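Local coordinates for protein amphinase-2 (Rana pipiens, PDB 2P7S) that cleaves RNA as a secreted, cytotoxic endoribonuclease of the pancreatic ribonuclease family, acting on poly(U), poly(C) and ribosomal RNA, at residues G53-I58 / Q72-T77. Numbering follows the deposited sequence. Where two conformers were deposited one is given.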
loop_
_atom_site.group_PDB
_atom_site.type_symbol
_atom_site.label_atom_id
_atom_site.label_comp_id
_atom_site.label_asym_id
_atom_site.label_seq_id
_atom_site.Cartn_x
_atom_site.Cartn_y
_atom_site.Cartn_z
ATOM N N GLY A 53 2.457 -6.307 10.591
ATOM C CA GLY A 53 3.621 -6.083 11.433
ATOM C C GLY A 53 4.896 -5.672 10.724
ATOM O O GLY A 53 5.512 -4.675 11.103
ATOM N N PRO A 54 5.335 -6.432 9.706
ATOM C CA PRO A 54 6.557 -6.112 8.959
ATOM C C PRO A 54 6.507 -4.722 8.320
ATOM O O PRO A 54 7.537 -4.055 8.175
ATOM C CB PRO A 54 6.622 -7.223 7.913
ATOM C CG PRO A 54 5.987 -8.384 8.623
ATOM C CD PRO A 54 4.792 -7.737 9.287
ATOM N N VAL A 55 5.311 -4.289 7.934
ATOM C CA VAL A 55 5.169 -2.973 7.322
ATOM C C VAL A 55 5.286 -1.891 8.398
ATOM O O VAL A 55 5.899 -0.847 8.179
ATOM C CB VAL A 55 3.811 -2.824 6.586
ATOM C CG1 VAL A 55 3.753 -1.471 5.872
ATOM C CG2 VAL A 55 3.639 -3.948 5.579
ATOM N N LYS A 56 4.705 -2.141 9.564
ATOM C CA LYS A 56 4.793 -1.165 10.641
ATOM C C LYS A 56 6.242 -1.007 11.105
ATOM O O LYS A 56 6.667 0.093 11.459
ATOM C CB LYS A 56 3.904 -1.580 11.816
ATOM C CG LYS A 56 3.949 -0.606 12.977
ATOM C CD LYS A 56 2.856 -0.891 13.991
ATOM C CE LYS A 56 2.913 0.109 15.141
ATOM N NZ LYS A 56 1.743 -0.059 16.050
ATOM N N GLU A 57 7.000 -2.103 11.081
ATOM C CA GLU A 57 8.404 -2.090 11.490
ATOM C C GLU A 57 9.224 -1.049 10.726
ATOM O O GLU A 57 10.261 -0.585 11.206
ATOM C CB GLU A 57 9.038 -3.470 11.269
ATOM C CG GLU A 57 8.415 -4.609 12.067
ATOM C CD GLU A 57 9.122 -5.935 11.838
ATOM O OE1 GLU A 57 10.333 -6.023 12.133
ATOM O OE2 GLU A 57 8.472 -6.891 11.362
ATOM N N ILE A 58 8.768 -0.691 9.528
ATOM C CA ILE A 58 9.490 0.281 8.716
ATOM C C ILE A 58 9.658 1.603 9.466
ATOM O O ILE A 58 10.606 2.354 9.229
ATOM C CB ILE A 58 8.750 0.565 7.386
ATOM C CG1 ILE A 58 8.556 -0.737 6.601
ATOM C CG2 ILE A 58 9.545 1.561 6.552
ATOM C CD1 ILE A 58 7.664 -0.588 5.363
ATOM N N GLN A 72 13.676 -4.023 3.908
ATOM C CA GLN A 72 13.331 -5.308 3.320
ATOM C C GLN A 72 12.446 -5.075 2.099
ATOM O O GLN A 72 11.829 -4.017 1.967
ATOM C CB GLN A 72 12.597 -6.171 4.349
ATOM C CG GLN A 72 11.407 -5.482 4.993
ATOM C CD GLN A 72 10.702 -6.361 6.011
ATOM O OE1 GLN A 72 10.307 -7.489 5.709
ATOM N NE2 GLN A 72 10.533 -5.842 7.225
ATOM N N GLN A 73 12.399 -6.056 1.202
ATOM C CA GLN A 73 11.582 -5.952 -0.004
ATOM C C GLN A 73 10.237 -6.639 0.223
ATOM O O GLN A 73 10.152 -7.615 0.970
ATOM C CB GLN A 73 12.278 -6.623 -1.195
ATOM C CG GLN A 73 13.618 -6.023 -1.610
ATOM C CD GLN A 73 14.145 -6.636 -2.905
ATOM O OE1 GLN A 73 13.559 -6.456 -3.974
ATOM N NE2 GLN A 73 15.251 -7.368 -2.811
ATOM N N PHE A 74 9.191 -6.132 -0.422
ATOM C CA PHE A 74 7.861 -6.726 -0.301
ATOM C C PHE A 74 7.305 -7.053 -1.679
ATOM O O PHE A 74 7.780 -6.528 -2.683
ATOM C CB PHE A 74 6.882 -5.768 0.391
ATOM C CG PHE A 74 7.278 -5.392 1.784
ATOM C CD1 PHE A 74 8.246 -4.418 2.010
ATOM C CD2 PHE A 74 6.684 -6.015 2.876
ATOM C CE1 PHE A 74 8.616 -4.069 3.306
ATOM C CE2 PHE A 74 7.048 -5.675 4.176
ATOM C CZ PHE A 74 8.015 -4.700 4.389
ATOM N N THR A 75 6.306 -7.929 -1.716
ATOM C CA THR A 75 5.640 -8.299 -2.962
ATOM C C THR A 75 4.580 -7.217 -3.140
ATOM O O THR A 75 3.733 -7.030 -2.261
ATOM C CB THR A 75 4.959 -9.670 -2.846
ATOM O OG1 THR A 75 5.940 -10.658 -2.513
ATOM C CG2 THR A 75 4.292 -10.048 -4.160
ATOM N N LEU A 76 4.624 -6.518 -4.273
ATOM C CA LEU A 76 3.711 -5.408 -4.536
ATOM C C LEU A 76 2.872 -5.483 -5.802
ATOM O O LEU A 76 3.396 -5.741 -6.883
ATOM C CB LEU A 76 4.516 -4.117 -4.611
ATOM C CG LEU A 76 5.468 -3.808 -3.461
ATOM C CD1 LEU A 76 6.456 -2.744 -3.915
ATOM C CD2 LEU A 76 4.679 -3.345 -2.247
ATOM N N THR A 77 1.573 -5.235 -5.661
ATOM C CA THR A 77 0.671 -5.211 -6.804
ATOM C C THR A 77 0.235 -3.768 -7.016
ATOM O O THR A 77 -0.286 -3.121 -6.108
ATOM C CB THR A 77 -0.579 -6.065 -6.574
ATOM O OG1 THR A 77 -0.212 -7.446 -6.564
ATOM C CG2 THR A 77 -1.606 -5.820 -7.674
#
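Phe-74 is the bump and residues 53-58, the short helix 52-56 and what follows it, supply the hollow: the far end of the ring meets Pro-54, Val-55 and Ile-58. Its CE2 corner meets two walls, Pro-54 CB and Val-55 CG2, each 4.1 Å from Phe-74 CE2. At the corner on the other side of CZ, Ile-58 CD1 approaches Phe-74 CE1 at 4.2 Å, the isoleucine chain coming from the opposite direction to the ring. Between these corners, near the ring plane, Pro-54 O faces the edge, 3.9 Å from Phe-74 CZ. With CG1 anti to the backbone N (chi1 -176°), Val-55 has CG2 beside that N and turned to the ring. Beside the ring, the extended side chain of Gln-72 covers Pro-54, its NE2 lying 3.6 Å from Pro-54 O, a contact without a hydrogen bond. A leucine in place of Phe-74 would probably open a gap between Pro-54, Val-55 and Ile-58, leaving Pro-54 O without the ring edge it faces. Ile-48 of strand 45-49 also touches Phe-74, while Ile-58 packs on Ile-96 and Ile-98. A strand residue thus fills a short helix's hollow, joining it to the curled, largely antiparallel sheet of the pancreatic ribonuclease fold.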